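Local coordinates for alpha,alpha-trehalose-phosphate synthase (UDP-forming) (Burkholderia xenovorans, PDB 5V0T), which belongs to glycosyltransferase family 20 and is built on the two-domain GT-B fold, at residues I75-R80 / N119-Q124; F146-R151 / V183-S188; D190-Q195 / R230-A235. All blocks are in the same frame, centred on the assembly; numbering follows the deposited sequence.

Contact 1 of 3, residues I75-R80 / N119-Q124; sequences IALMRR and NAWLAQ
Trp121 drives the six-membered end of its indole against the strand ending at Met78, and Ile75 meets it from the opposite direction. Ile75 CD1 lies 3.6 Å from Trp121 CH2, set obliquely to the ring. Leu77 CD2 also approaches obliquely, 4.1 Å from Trp121 CZ3. Between these two methyl groups the ring edge faces the backbone, with Ala76 O near the indole plane and 3.5 Å from Trp121 CH2. The indole reaches this far because its CG is anti to the backbone N (chi1 174°), which throws the ring outward from helix 109-126. The next residue, Leu122, adds a second touch, its CD2 3.9 Å from Ile75 CG2.

A second shell positions the strand residues and Leu122. Backbone hydrogen bonds to Gly49 and Ser51 hold Ile75 in its sheet, and others to Asp53 and Leu55 hold Leu77. Tyr85 of helix 79-98, with Met78 at its N-cap position, touches both Leu77 and Leu122, while Phe146 packs on Leu122 from helix 146-152. The contact thus joins the end of a strand to a helix running roughly antiparallel to it.

Adhesion here is almost wholly apolar. Ala76 O is buried without a polar partner, so the slightly positive C-H edge of the indole may offer that carbonyl slight electrostatic compensation.

Contact 2 of 3, residues F146-R151 / V183-S188; sequences FAQALR and VEALCS
Gln148, in the first turn of helix 146-152, and Ser188, just past the end of helix 179-186, bring their backbones together with CA atoms 5.4 Å apart. Ser188 fits closely against that first turn: its CB is 3.7 Å from Gln148 N, and its OG lies alongside the Gln148 side chain, 3.9 Å from CB. On the neighbouring position, the methyl of Ala147 rests on the Ser188 carbonyl, CB to O being 3.8 Å.

Gln148 then stretches along the other segment. With CG anti to the backbone N (chi1 -167°) and an extended chain beyond it, the amide is carried across to Ala185, where NE2 comes 3.8 Å from CA. Trp116 of helix 109-126 touches both of these residues. At the other end of the contact Arg151 bends at chi2, and its NE passes Ser188 O obliquely at a distance too long for bonding. Its guanidinium is spoken for by other groups: NH1 donates to Val155 O and Asn157 O, and NH2 forms a salt bridge with Asp190. Both helices lie against strand 159-162, Ala147 on Ile159 and Leu186 on Phe161, so the contact joins two neighbouring helices that cover the mixed sheet.

The polar link between the segments is a single water. It accepts from Gln148 N at 2.9 Å and donates to Ala185 O at 2.7 Å, while Ala185 O also receives the N-H of Ser188 as the chain leaves its helix.

An N-H in the first turn of a helix, like that of Gln148, is commonly left over by main-chain bonding; here the water takes it up. Ala185 O gains the water as a second donor beside Ser188 N, and the two helix ends would probably polarise that water in the same sense.

Contact 3 of 3, residues D190-Q195 / R230-A235; sequences DLLGFQ and RTLRAA
Leu192 and Ala234 pair at the middle of two parallel strands, 191-194 and 230-236, locked by a regular ladder. Leu192 N donates to Arg233 O at 2.9 Å, and Leu192 O accepts from Ala235 N at 3.0 Å. Phe194 N carries the ladder onward to Ala235 O, again at 3.0 Å. CA-H groups add to it, the closest being Ala234 CA at 3.2 Å from Leu192 O.

The tight part is the face bearing Leu192, Leu232, Ala234 and Phe194. Leu232 takes a rotamer that sets CG between its backbone N and carbonyl carbon (chi1 68°), and from there CD1 lies 3.7 Å from Leu192 CG, the two side chains crossing at a slant. Farther along, the methyl of Ala234 stands near the plane of the Phe194 ring, 4.4 Å from the edge atom CE2. Helix 197-209 lies over this face, with Phe203 meeting both Leu192 and Phe194. That helix belongs to the connection between the two strands, which are neighbours in the mixed sheet of one Rossmann-like domain of the GT-B fold.

Packing relaxes toward the start of the strands. Arg233 N reaches Asp190 O at 3.3 Å, the longest rung. A water bridges Asp190 OD1 to Thr231 O, weakly at the second end; Asp190 OD2 is engaged by Ile159 N. On the opposite face, Leu191 packs under helix 454-466, but the end of Arg233 turns away, has two modelled conformers, and keeps a weak bond to Pro222 O.

Backbone bonding thus sets the parallel register throughout, while apolar contacts seal the face of Leu192 and Ala234 against helix 197-209.

In the fold
Read from the N terminus, the three contacts come in series, each closing its loop before the next opens. Contact 1 closes one that is largely helical, returning helix 109-126 to the strand ending at Met78. Contact 2 spans strand 159-162 and brings helix 179-186 back to helix 146-152. Contact 3 follows directly, its loop holding helix 197-209 and a strand hairpin before the chain rejoins strand 191-194. Contacts 1 and 2 touch where Ala123 meets Ala149, and contacts 2 and 3 where Cys187 packs on Leu232. Contacts 1 and 3 stay about 12 Å apart at their nearest atoms, yet both reach the same mixed sheet, whose covering helices meet in contact 2.

Contact 1 of 3, residues I75-R80 / N119-Q124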
ATOM      1  N   ILE A  75      17.056  -5.602  12.625  1.00 29.48           N
ATOM      2  CA  ILE A  75      17.832  -4.784  13.548  1.00 27.04           C
ATOM      3  C   ILE A  75      16.958  -3.640  14.046  1.00 26.69           C
ATOM      4  O   ILE A  75      16.113  -3.116  13.313  1.00 23.44           O
ATOM      5  CB  ILE A  75      19.131  -4.281  12.875  1.00 28.15           C
ATOM      6  CG1 ILE A  75      20.105  -3.709  13.915  1.00 25.20           C
ATOM      7  CG2 ILE A  75      18.821  -3.277  11.756  1.00 22.51           C
ATOM      8  CD1 ILE A  75      21.554  -3.584  13.412  1.00 23.61           C
ATOM      9  N   ALA A  76      17.157  -3.261  15.308  1.00 23.89           N
ATOM     10  CA  ALA A  76      16.457  -2.120  15.866  1.00 26.57           C
ATOM     11  C   ALA A  76      17.037  -0.807  15.331  1.00 26.80           C
ATOM     12  O   ALA A  76      18.123  -0.754  14.738  1.00 25.84           O
ATOM     13  CB  ALA A  76      16.532  -2.147  17.395  1.00 24.75           C
ATOM     14  N   LEU A  77      16.296   0.266  15.561  1.00 25.51           N
ATOM     15  CA  LEU A  77      16.746   1.618  15.262  1.00 23.46           C
ATOM     16  C   LEU A  77      17.007   2.352  16.569  1.00 25.88           C
ATOM     17  O   LEU A  77      16.257   2.189  17.537  1.00 26.41           O
ATOM     18  CB  LEU A  77      15.699   2.382  14.436  1.00 23.63           C
ATOM     19  CG  LEU A  77      15.551   1.979  12.966  1.00 19.76           C
ATOM     20  CD1 LEU A  77      14.358   2.666  12.331  1.00 19.65           C
ATOM     21  CD2 LEU A  77      16.833   2.325  12.214  1.00 23.79           C
ATOM     22  N   MET A  78      18.082   3.134  16.613  1.00 25.70           N
ATOM     23  CA  MET A  78      18.243   4.073  17.715  1.00 26.43           C
ATOM     24  C   MET A  78      17.129   5.114  17.650  1.00 26.09           C
ATOM     25  O   MET A  78      16.620   5.435  16.571  1.00 25.26           O
ATOM     26  CB  MET A  78      19.609   4.762  17.650  1.00 30.14           C
ATOM     27  CG  MET A  78      20.816   3.837  17.749  1.00 37.85           C
ATOM     28  SD  MET A  78      20.823   2.906  19.289  1.00 50.30           S
ATOM     29  CE  MET A  78      20.964   4.223  20.501  1.00 55.22           C
ATOM     30  N   ARG A  79      16.754   5.651  18.819  1.00 29.14           N
ATOM     31  CA  ARG A  79      15.695   6.663  18.881  1.00 27.11           C
ATOM     32  C   ARG A  79      15.978   7.820  17.932  1.00 29.61           C
ATOM     33  O   ARG A  79      15.096   8.262  17.189  1.00 24.41           O
ATOM     34  CB  ARG A  79      15.543   7.184  20.310  1.00 33.22           C
ATOM     35  CG  ARG A  79      14.645   8.412  20.441  1.00 30.41           C
ATOM     36  CD  ARG A  79      13.189   8.069  20.125  1.00 34.23           C
ATOM     37  NE  ARG A  79      12.706   6.971  20.956  1.00 39.96           N
ATOM     38  CZ  ARG A  79      11.491   6.428  20.870  1.00 44.76           C
ATOM     39  NH1 ARG A  79      10.613   6.880  19.979  1.00 38.71           N
ATOM     40  NH2 ARG A  79      11.156   5.427  21.679  1.00 44.83           N
ATOM     41  N   ARG A  80      17.216   8.309  17.925  1.00 27.04           N
ATOM     42  CA  ARG A  80      17.544   9.423  17.046  1.00 33.85           C
ATOM     43  C   ARG A  80      17.405   9.029  15.577  1.00 25.16           C
ATOM     44  O   ARG A  80      16.950   9.828  14.753  1.00 27.93           O
ATOM     45  CB  ARG A  80      18.959   9.915  17.345  1.00 31.83           C
ATOM     46  CG  ARG A  80      19.416  11.024  16.435  1.00 44.72           C
ATOM     47  CD  ARG A  80      20.935  11.226  16.495  1.00 52.85           C
ATOM     48  NE  ARG A  80      21.331  12.370  15.677  1.00 55.52           N
ATOM     49  CZ  ARG A  80      22.435  12.421  14.943  1.00 61.33           C
ATOM     50  NH1 ARG A  80      23.266  11.384  14.920  1.00 63.39           N
ATOM     51  NH2 ARG A  80      22.703  13.508  14.226  1.00 62.54           N
ATOM     52  N   ASN A 119      20.362   5.119   5.995  1.00 19.73           N
ATOM     53  CA  ASN A 119      20.510   4.266   4.815  1.00 21.63           C
ATOM     54  C   ASN A 119      21.920   3.702   4.711  1.00 20.93           C
ATOM     55  O   ASN A 119      22.108   2.514   4.419  1.00 20.58           O
ATOM     56  CB  ASN A 119      20.161   5.051   3.550  1.00 20.72           C
ATOM     57  CG  ASN A 119      18.734   4.836   3.120  1.00 18.95           C
ATOM     58  OD1 ASN A 119      18.461   3.985   2.275  1.00 22.17           O
ATOM     59  ND2 ASN A 119      17.809   5.599   3.702  1.00 19.24           N
ATOM     60  N   ALA A 120      22.931   4.533   4.948  1.00 22.16           N
ATOM     61  CA  ALA A 120      24.299   4.037   4.864  1.00 24.61           C
ATOM     62  C   ALA A 120      24.595   3.042   5.985  1.00 24.43           C
ATOM     63  O   ALA A 120      25.283   2.036   5.768  1.00 22.63           O
ATOM     64  CB  ALA A 120      25.277   5.216   4.894  1.00 23.58           C
ATOM     65  N   TRP A 121      24.087   3.308   7.193  1.00 25.54           N
ATOM     66  CA  TRP A 121      24.307   2.403   8.322  1.00 29.63           C
ATOM     67  C   TRP A 121      23.633   1.050   8.092  1.00 29.20           C
ATOM     68  O   TRP A 121      24.218  -0.008   8.375  1.00 24.24           O
ATOM     69  CB  TRP A 121      23.787   3.052   9.608  1.00 29.61           C
ATOM     70  CG  TRP A 121      23.836   2.159  10.813  1.00 28.40           C
ATOM     71  CD1 TRP A 121      24.935   1.832  11.545  1.00 31.48           C
ATOM     72  CD2 TRP A 121      22.727   1.492  11.434  1.00 31.61           C
ATOM     73  NE1 TRP A 121      24.589   0.996  12.583  1.00 31.54           N
ATOM     74  CE2 TRP A 121      23.238   0.769  12.536  1.00 31.71           C
ATOM     75  CE3 TRP A 121      21.353   1.435  11.165  1.00 26.29           C
ATOM     76  CZ2 TRP A 121      22.423  -0.007  13.367  1.00 25.88           C
ATOM     77  CZ3 TRP A 121      20.544   0.669  11.988  1.00 26.12           C
ATOM     78  CH2 TRP A 121      21.082  -0.041  13.080  1.00 27.12           C
ATOM     79  N   LEU A 122      22.405   1.069   7.575  1.00 22.68           N
ATOM     80  CA  LEU A 122      21.703  -0.169   7.254  1.00 28.19           C
ATOM     81  C   LEU A 122      22.419  -0.935   6.153  1.00 28.27           C
ATOM     82  O   LEU A 122      22.554  -2.161   6.228  1.00 25.77           O
ATOM     83  CB  LEU A 122      20.261   0.137   6.837  1.00 24.34           C
ATOM     84  CG  LEU A 122      19.225   0.478   7.910  1.00 28.75           C
ATOM     85  CD1 LEU A 122      17.911   0.909   7.255  1.00 28.79           C
ATOM     86  CD2 LEU A 122      18.979  -0.709   8.838  1.00 24.70           C
ATOM     87  N   ALA A 123      22.894  -0.232   5.122  1.00 23.65           N
ATOM     88  CA  ALA A 123      23.662  -0.916   4.091  1.00 22.66           C
ATOM     89  C   ALA A 123      24.906  -1.579   4.681  1.00 29.39           C
ATOM     90  O   ALA A 123      25.245  -2.708   4.311  1.00 29.11           O
ATOM     91  CB  ALA A 123      24.033   0.069   2.981  1.00 24.61           C
ATOM     92  N   GLN A 124      25.580  -0.904   5.624  1.00 30.29           N
ATOM     93  CA  GLN A 124      26.750  -1.491   6.280  1.00 32.37           C
ATOM     94  C   GLN A 124      26.390  -2.762   7.045  1.00 31.30           C
ATOM     95  O   GLN A 124      27.196  -3.698   7.130  1.00 26.91           O
ATOM     96  CB  GLN A 124      27.398  -0.491   7.243  1.00 38.61           C
ATOM     97  CG  GLN A 124      28.389   0.478   6.617  1.00 52.20           C
ATOM     98  CD  GLN A 124      29.348  -0.183   5.635  1.00 55.96           C
ATOM     99  OE1 GLN A 124      29.908  -1.249   5.898  1.00 60.09           O
ATOM    100  NE2 GLN A 124      29.535   0.454   4.491  1.00 56.10           N
TER

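Contact 2 of 3, residues F146-R151 / V183-S188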
ATOM      1  N   PHE A 146      19.624   3.547  -0.986  1.00 19.61           N
ATOM      2  CA  PHE A 146      20.265   2.306  -0.558  1.00 19.25           C
ATOM      3  C   PHE A 146      21.250   1.767  -1.590  1.00 19.54           C
ATOM      4  O   PHE A 146      22.316   1.268  -1.220  1.00 22.56           O
ATOM      5  CB  PHE A 146      19.205   1.244  -0.248  1.00 17.91           C
ATOM      6  CG  PHE A 146      19.677   0.185   0.710  1.00 19.94           C
ATOM      7  CD1 PHE A 146      19.726   0.434   2.073  1.00 22.44           C
ATOM      8  CD2 PHE A 146      20.070  -1.065   0.251  1.00 24.12           C
ATOM      9  CE1 PHE A 146      20.165  -0.545   2.963  1.00 24.08           C
ATOM     10  CE2 PHE A 146      20.513  -2.051   1.141  1.00 28.34           C
ATOM     11  CZ  PHE A 146      20.562  -1.783   2.497  1.00 22.71           C
ATOM     12  N   ALA A 147      20.905   1.809  -2.882  1.00 21.26           N
ATOM     13  CA  ALA A 147      21.848   1.307  -3.885  1.00 23.94           C
ATOM     14  C   ALA A 147      23.118   2.140  -3.889  1.00 26.19           C
ATOM     15  O   ALA A 147      24.231   1.599  -3.955  1.00 24.00           O
ATOM     16  CB  ALA A 147      21.222   1.312  -5.277  1.00 23.17           C
ATOM     17  N   GLN A 148      22.963   3.463  -3.804  1.00 23.85           N
ATOM     18  CA  GLN A 148      24.115   4.360  -3.765  1.00 23.46           C
ATOM     19  C   GLN A 148      25.032   4.014  -2.596  1.00 24.36           C
ATOM     20  O   GLN A 148      26.255   3.919  -2.759  1.00 24.88           O
ATOM     21  CB  GLN A 148      23.606   5.803  -3.679  1.00 27.86           C
ATOM     22  CG  GLN A 148      24.608   6.913  -3.932  1.00 34.87           C
ATOM     23  CD  GLN A 148      24.000   8.286  -3.638  1.00 40.43           C
ATOM     24  OE1 GLN A 148      23.746   8.618  -2.478  1.00 44.80           O
ATOM     25  NE2 GLN A 148      23.745   9.076  -4.687  1.00 27.79           N
ATOM     26  N   ALA A 149      24.451   3.764  -1.422  1.00 22.85           N
ATOM     27  CA  ALA A 149      25.251   3.379  -0.260  1.00 24.02           C
ATOM     28  C   ALA A 149      25.918   2.024  -0.457  1.00 25.69           C
ATOM     29  O   ALA A 149      27.079   1.834  -0.070  1.00 26.42           O
ATOM     30  CB  ALA A 149      24.373   3.357   0.993  1.00 27.63           C
ATOM     31  N   LEU A 150      25.196   1.054  -1.027  1.00 23.98           N
ATOM     32  CA  LEU A 150      25.791  -0.264  -1.239  1.00 27.38           C
ATOM     33  C   LEU A 150      26.987  -0.165  -2.177  1.00 29.61           C
ATOM     34  O   LEU A 150      28.066  -0.711  -1.900  1.00 24.92           O
ATOM     35  CB  LEU A 150      24.747  -1.232  -1.800  1.00 21.33           C
ATOM     36  CG  LEU A 150      23.674  -1.736  -0.839  1.00 23.01           C
ATOM     37  CD1 LEU A 150      22.568  -2.449  -1.618  1.00 25.75           C
ATOM     38  CD2 LEU A 150      24.312  -2.686   0.171  1.00 24.74           C
ATOM     39  N   ARG A 151      26.809   0.542  -3.295  1.00 24.03           N
ATOM     40  CA  ARG A 151      27.886   0.686  -4.269  1.00 31.02           C
ATOM     41  C   ARG A 151      29.107   1.358  -3.649  1.00 34.12           C
ATOM     42  O   ARG A 151      30.251   0.963  -3.913  1.00 31.63           O
ATOM     43  CB  ARG A 151      27.390   1.489  -5.475  1.00 27.12           C
ATOM     44  CG  ARG A 151      26.266   0.817  -6.260  1.00 28.66           C
ATOM     45  CD  ARG A 151      26.834  -0.144  -7.297  1.00 43.23           C
ATOM     46  NE  ARG A 151      25.811  -0.766  -8.140  1.00 44.26           N
ATOM     47  CZ  ARG A 151      25.488  -2.056  -8.094  1.00 48.13           C
ATOM     48  NH1 ARG A 151      26.103  -2.869  -7.246  1.00 44.59           N
ATOM     49  NH2 ARG A 151      24.547  -2.538  -8.898  1.00 50.72           N
ATOM     50  N   VAL A 183      16.427  11.678  -6.741  1.00 20.80           N
ATOM     51  CA  VAL A 183      16.318  11.031  -8.046  1.00 20.60           C
ATOM     52  C   VAL A 183      17.682  10.552  -8.523  1.00 22.40           C
ATOM     53  O   VAL A 183      17.799   9.491  -9.141  1.00 23.84           O
ATOM     54  CB  VAL A 183      15.649  11.965  -9.071  1.00 19.17           C
ATOM     55  CG1 VAL A 183      15.639  11.309 -10.450  1.00 21.67           C
ATOM     56  CG2 VAL A 183      14.211  12.295  -8.631  1.00 17.87           C
ATOM     57  N   GLU A 184      18.739  11.315  -8.247  1.00 22.61           N
ATOM     58  CA  GLU A 184      20.066  10.831  -8.610  1.00 19.03           C
ATOM     59  C   GLU A 184      20.385   9.525  -7.891  1.00 21.95           C
ATOM     60  O   GLU A 184      20.905   8.581  -8.499  1.00 23.70           O
ATOM     61  CB  GLU A 184      21.123  11.894  -8.302  1.00 19.01           C
ATOM     62  CG  GLU A 184      22.530  11.414  -8.606  1.00 24.53           C
ATOM     63  CD  GLU A 184      23.573  12.509  -8.473  1.00 35.47           C
ATOM     64  OE1 GLU A 184      24.657  12.362  -9.070  1.00 41.44           O
ATOM     65  OE2 GLU A 184      23.306  13.507  -7.774  1.00 42.56           O
ATOM     66  N   ALA A 185      20.046   9.440  -6.602  1.00 22.41           N
ATOM     67  CA  ALA A 185      20.246   8.201  -5.856  1.00 25.56           C
ATOM     68  C   ALA A 185      19.467   7.042  -6.476  1.00 26.21           C
ATOM     69  O   ALA A 185      19.973   5.914  -6.549  1.00 19.24           O
ATOM     70  CB  ALA A 185      19.837   8.399  -4.392  1.00 24.00           C
ATOM     71  N   LEU A 186      18.243   7.303  -6.949  1.00 23.78           N
ATOM     72  CA  LEU A 186      17.479   6.263  -7.635  1.00 21.48           C
ATOM     73  C   LEU A 186      18.222   5.719  -8.844  1.00 21.13           C
ATOM     74  O   LEU A 186      18.101   4.528  -9.163  1.00 24.15           O
ATOM     75  CB  LEU A 186      16.113   6.795  -8.073  1.00 20.68           C
ATOM     76  CG  LEU A 186      14.989   6.926  -7.053  1.00 21.93           C
ATOM     77  CD1 LEU A 186      13.779   7.561  -7.737  1.00 19.78           C
ATOM     78  CD2 LEU A 186      14.618   5.557  -6.479  1.00 23.59           C
ATOM     79  N   CYS A 187      18.995   6.564  -9.523  1.00 22.07           N
ATOM     80  CA  CYS A 187      19.703   6.122 -10.711  1.00 23.24           C
ATOM     81  C   CYS A 187      20.932   5.274 -10.405  1.00 23.81           C
ATOM     82  O   CYS A 187      21.574   4.813 -11.345  1.00 21.87           O
ATOM     83  CB  CYS A 187      20.082   7.338 -11.573  1.00 25.43           C
ATOM     84  SG  CYS A 187      18.612   8.215 -12.221  1.00 25.82           S
ATOM     85  N   SER A 188      21.262   5.018  -9.134  1.00 23.72           N
ATOM     86  CA  SER A 188      22.273   4.005  -8.837  1.00 24.70           C
ATOM     87  C   SER A 188      21.722   2.587  -8.867  1.00 26.31           C
ATOM     88  O   SER A 188      22.504   1.640  -8.820  1.00 23.29           O
ATOM     89  CB  SER A 188      22.917   4.233  -7.466  1.00 28.80           C
ATOM     90  OG  SER A 188      23.817   5.326  -7.501  1.00 34.97           O
TER
HETATM   91  O   HOH W   1      20.344   4.556  -4.207  1.00 18.37           O

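Contact 3 of 3, residues D190-Q195 / R230-A235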
ATOM      1  N   ASP A 190      20.138  -0.765 -10.587  1.00 21.15           N
ATOM      2  CA  ASP A 190      20.162  -1.346 -11.930  1.00 23.66           C
ATOM      3  C   ASP A 190      18.794  -1.290 -12.592  1.00 26.48           C
ATOM      4  O   ASP A 190      18.702  -1.107 -13.811  1.00 25.22           O
ATOM      5  CB  ASP A 190      20.659  -2.791 -11.861  1.00 27.52           C
ATOM      6  CG  ASP A 190      22.092  -2.874 -11.407  1.00 29.16           C
ATOM      7  OD1 ASP A 190      22.929  -2.183 -12.017  1.00 36.67           O
ATOM      8  OD2 ASP A 190      22.378  -3.581 -10.430  1.00 29.87           O
ATOM      9  N   LEU A 191      17.729  -1.428 -11.809  1.00 25.30           N
ATOM     10  CA  LEU A 191      16.366  -1.486 -12.320  1.00 23.10           C
ATOM     11  C   LEU A 191      15.442  -0.794 -11.329  1.00 20.26           C
ATOM     12  O   LEU A 191      15.517  -1.064 -10.128  1.00 23.68           O
ATOM     13  CB  LEU A 191      15.913  -2.936 -12.528  1.00 24.33           C
ATOM     14  CG  LEU A 191      14.437  -3.132 -12.877  1.00 27.04           C
ATOM     15  CD1 LEU A 191      14.140  -2.503 -14.230  1.00 25.67           C
ATOM     16  CD2 LEU A 191      14.058  -4.634 -12.868  1.00 20.42           C
ATOM     17  N   LEU A 192      14.576   0.086 -11.828  1.00 20.05           N
ATOM     18  CA  LEU A 192      13.551   0.739 -11.023  1.00 19.28           C
ATOM     19  C   LEU A 192      12.190   0.193 -11.421  1.00 21.48           C
ATOM     20  O   LEU A 192      11.884   0.099 -12.612  1.00 20.55           O
ATOM     21  CB  LEU A 192      13.567   2.264 -11.214  1.00 19.62           C
ATOM     22  CG  LEU A 192      14.842   2.995 -10.803  1.00 22.97           C
ATOM     23  CD1 LEU A 192      14.677   4.491 -11.040  1.00 21.75           C
ATOM     24  CD2 LEU A 192      15.125   2.722  -9.325  1.00 23.16           C
ATOM     25  N   GLY A 193      11.386  -0.164 -10.425  1.00 19.51           N
ATOM     26  CA  GLY A 193      10.042  -0.651 -10.645  1.00 19.59           C
ATOM     27  C   GLY A 193       9.046   0.257  -9.957  1.00 19.74           C
ATOM     28  O   GLY A 193       9.239   0.638  -8.795  1.00 16.90           O
ATOM     29  N   PHE A 194       8.004   0.647 -10.681  1.00 18.18           N
ATOM     30  CA  PHE A 194       6.917   1.441 -10.135  1.00 16.03           C
ATOM     31  C   PHE A 194       5.628   0.625 -10.239  1.00 18.89           C
ATOM     32  O   PHE A 194       5.575  -0.408 -10.913  1.00 17.21           O
ATOM     33  CB  PHE A 194       6.800   2.792 -10.867  1.00 15.90           C
ATOM     34  CG  PHE A 194       8.088   3.593 -10.873  1.00 20.21           C
ATOM     35  CD1 PHE A 194       8.457   4.343  -9.772  1.00 23.90           C
ATOM     36  CD2 PHE A 194       8.940   3.563 -11.975  1.00 18.60           C
ATOM     37  CE1 PHE A 194       9.649   5.054  -9.767  1.00 19.57           C
ATOM     38  CE2 PHE A 194      10.124   4.283 -11.983  1.00 20.95           C
ATOM     39  CZ  PHE A 194      10.480   5.026 -10.876  1.00 20.66           C
ATOM     40  N   GLN A 195       4.577   1.079  -9.545  1.00 18.35           N
ATOM     41  CA  GLN A 195       3.335   0.301  -9.524  1.00 20.96           C
ATOM     42  C   GLN A 195       2.630   0.335 -10.880  1.00 20.90           C
ATOM     43  O   GLN A 195       2.190  -0.705 -11.381  1.00 18.22           O
ATOM     44  CB  GLN A 195       2.397   0.828  -8.423  1.00 18.51           C
ATOM     45  CG  GLN A 195       2.894   0.579  -7.004  1.00 15.74           C
ATOM     46  CD  GLN A 195       2.500  -0.800  -6.487  1.00 18.60           C
ATOM     47  OE1 GLN A 195       2.265  -1.730  -7.268  1.00 17.09           O
ATOM     48  NE2 GLN A 195       2.401  -0.927  -5.163  1.00 14.14           N
ATOM     49  N   ARG A 230      24.584   8.204 -15.421  1.00 30.14           N
ATOM     50  CA  ARG A 230      24.342   6.787 -15.217  1.00 29.10           C
ATOM     51  C   ARG A 230      23.367   6.255 -16.263  1.00 31.97           C
ATOM     52  O   ARG A 230      22.620   7.008 -16.894  1.00 28.83           O
ATOM     53  CB  ARG A 230      23.815   6.541 -13.797  1.00 27.82           C
ATOM     54  CG  ARG A 230      24.719   7.174 -12.737  1.00 33.53           C
ATOM     55  CD  ARG A 230      24.486   6.631 -11.346  1.00 49.89           C
ATOM     56  NE  ARG A 230      25.537   5.692 -10.971  1.00 61.58           N
ATOM     57  CZ  ARG A 230      25.504   4.392 -11.251  1.00 60.13           C
ATOM     58  NH1 ARG A 230      24.467   3.881 -11.903  1.00 57.03           N
ATOM     59  NH2 ARG A 230      26.505   3.607 -10.877  1.00 60.97           N
ATOM     60  N   THR A 231      23.407   4.939 -16.455  1.00 30.28           N
ATOM     61  CA  THR A 231      22.489   4.226 -17.336  1.00 28.74           C
ATOM     62  C   THR A 231      21.789   3.139 -16.533  1.00 35.02           C
ATOM     63  O   THR A 231      22.445   2.373 -15.822  1.00 30.32           O
ATOM     64  CB  THR A 231      23.231   3.592 -18.523  1.00 33.45           C
ATOM     65  OG1 THR A 231      23.875   4.612 -19.292  1.00 37.38           O
ATOM     66  CG2 THR A 231      22.262   2.839 -19.412  1.00 39.88           C
ATOM     67  N   LEU A 232      20.466   3.062 -16.653  1.00 29.34           N
ATOM     68  CA  LEU A 232      19.705   2.066 -15.910  1.00 29.95           C
ATOM     69  C   LEU A 232      18.406   1.793 -16.658  1.00 30.16           C
ATOM     70  O   LEU A 232      18.176   2.301 -17.761  1.00 28.74           O
ATOM     71  CB  LEU A 232      19.445   2.527 -14.471  1.00 25.00           C
ATOM     72  CG  LEU A 232      18.513   3.712 -14.251  1.00 31.86           C
ATOM     73  CD1 LEU A 232      17.856   3.548 -12.885  1.00 27.36           C
ATOM     74  CD2 LEU A 232      19.278   5.044 -14.351  1.00 21.30           C
ATOM     75  N   ARG A 233      17.556   0.965 -16.058  1.00 25.63           N
ATOM     76  CA  ARG A 233      16.300   0.539 -16.658  0.52 22.99           C
ATOM     77  C   ARG A 233      15.150   0.845 -15.708  1.00 21.10           C
ATOM     78  O   ARG A 233      15.331   0.871 -14.488  1.00 25.87           O
ATOM     79  CB  ARG A 233      16.311  -0.965 -16.982  0.52 27.09           C
ATOM     80  CG  ARG A 233      17.489  -1.431 -17.846  0.52 29.45           C
ATOM     81  CD  ARG A 233      17.385  -0.937 -19.286  0.52 29.31           C
ATOM     82  NE  ARG A 233      16.312  -1.589 -20.038  0.52 30.18           N
ATOM     83  CZ  ARG A 233      16.471  -2.674 -20.792  0.52 36.39           C
ATOM     84  NH1 ARG A 233      17.659  -3.247 -20.895  0.52 37.46           N
ATOM     85  NH2 ARG A 233      15.438  -3.189 -21.445  0.52 38.84           N
ATOM     86  N   ALA A 234      13.956   1.049 -16.272  1.00 20.86           N
ATOM     87  CA  ALA A 234      12.795   1.370 -15.451  1.00 19.71           C
ATOM     88  C   ALA A 234      11.515   0.874 -16.114  1.00 23.11           C
ATOM     89  O   ALA A 234      11.359   0.989 -17.330  1.00 22.79           O
ATOM     90  CB  ALA A 234      12.714   2.884 -15.204  1.00 19.68           C
ATOM     91  N   ALA A 235      10.596   0.333 -15.309  1.00 21.90           N
ATOM     92  CA  ALA A 235       9.351  -0.212 -15.842  1.00 27.57           C
ATOM     93  C   ALA A 235       8.294  -0.221 -14.743  1.00 24.42           C
ATOM     94  O   ALA A 235       8.570   0.096 -13.583  1.00 20.98           O
ATOM     95  CB  ALA A 235       9.550  -1.622 -16.411  1.00 20.52           C
TER
HETATM   96  O   HOH W   2      22.826  -0.608 -14.444  1.00 53.95           O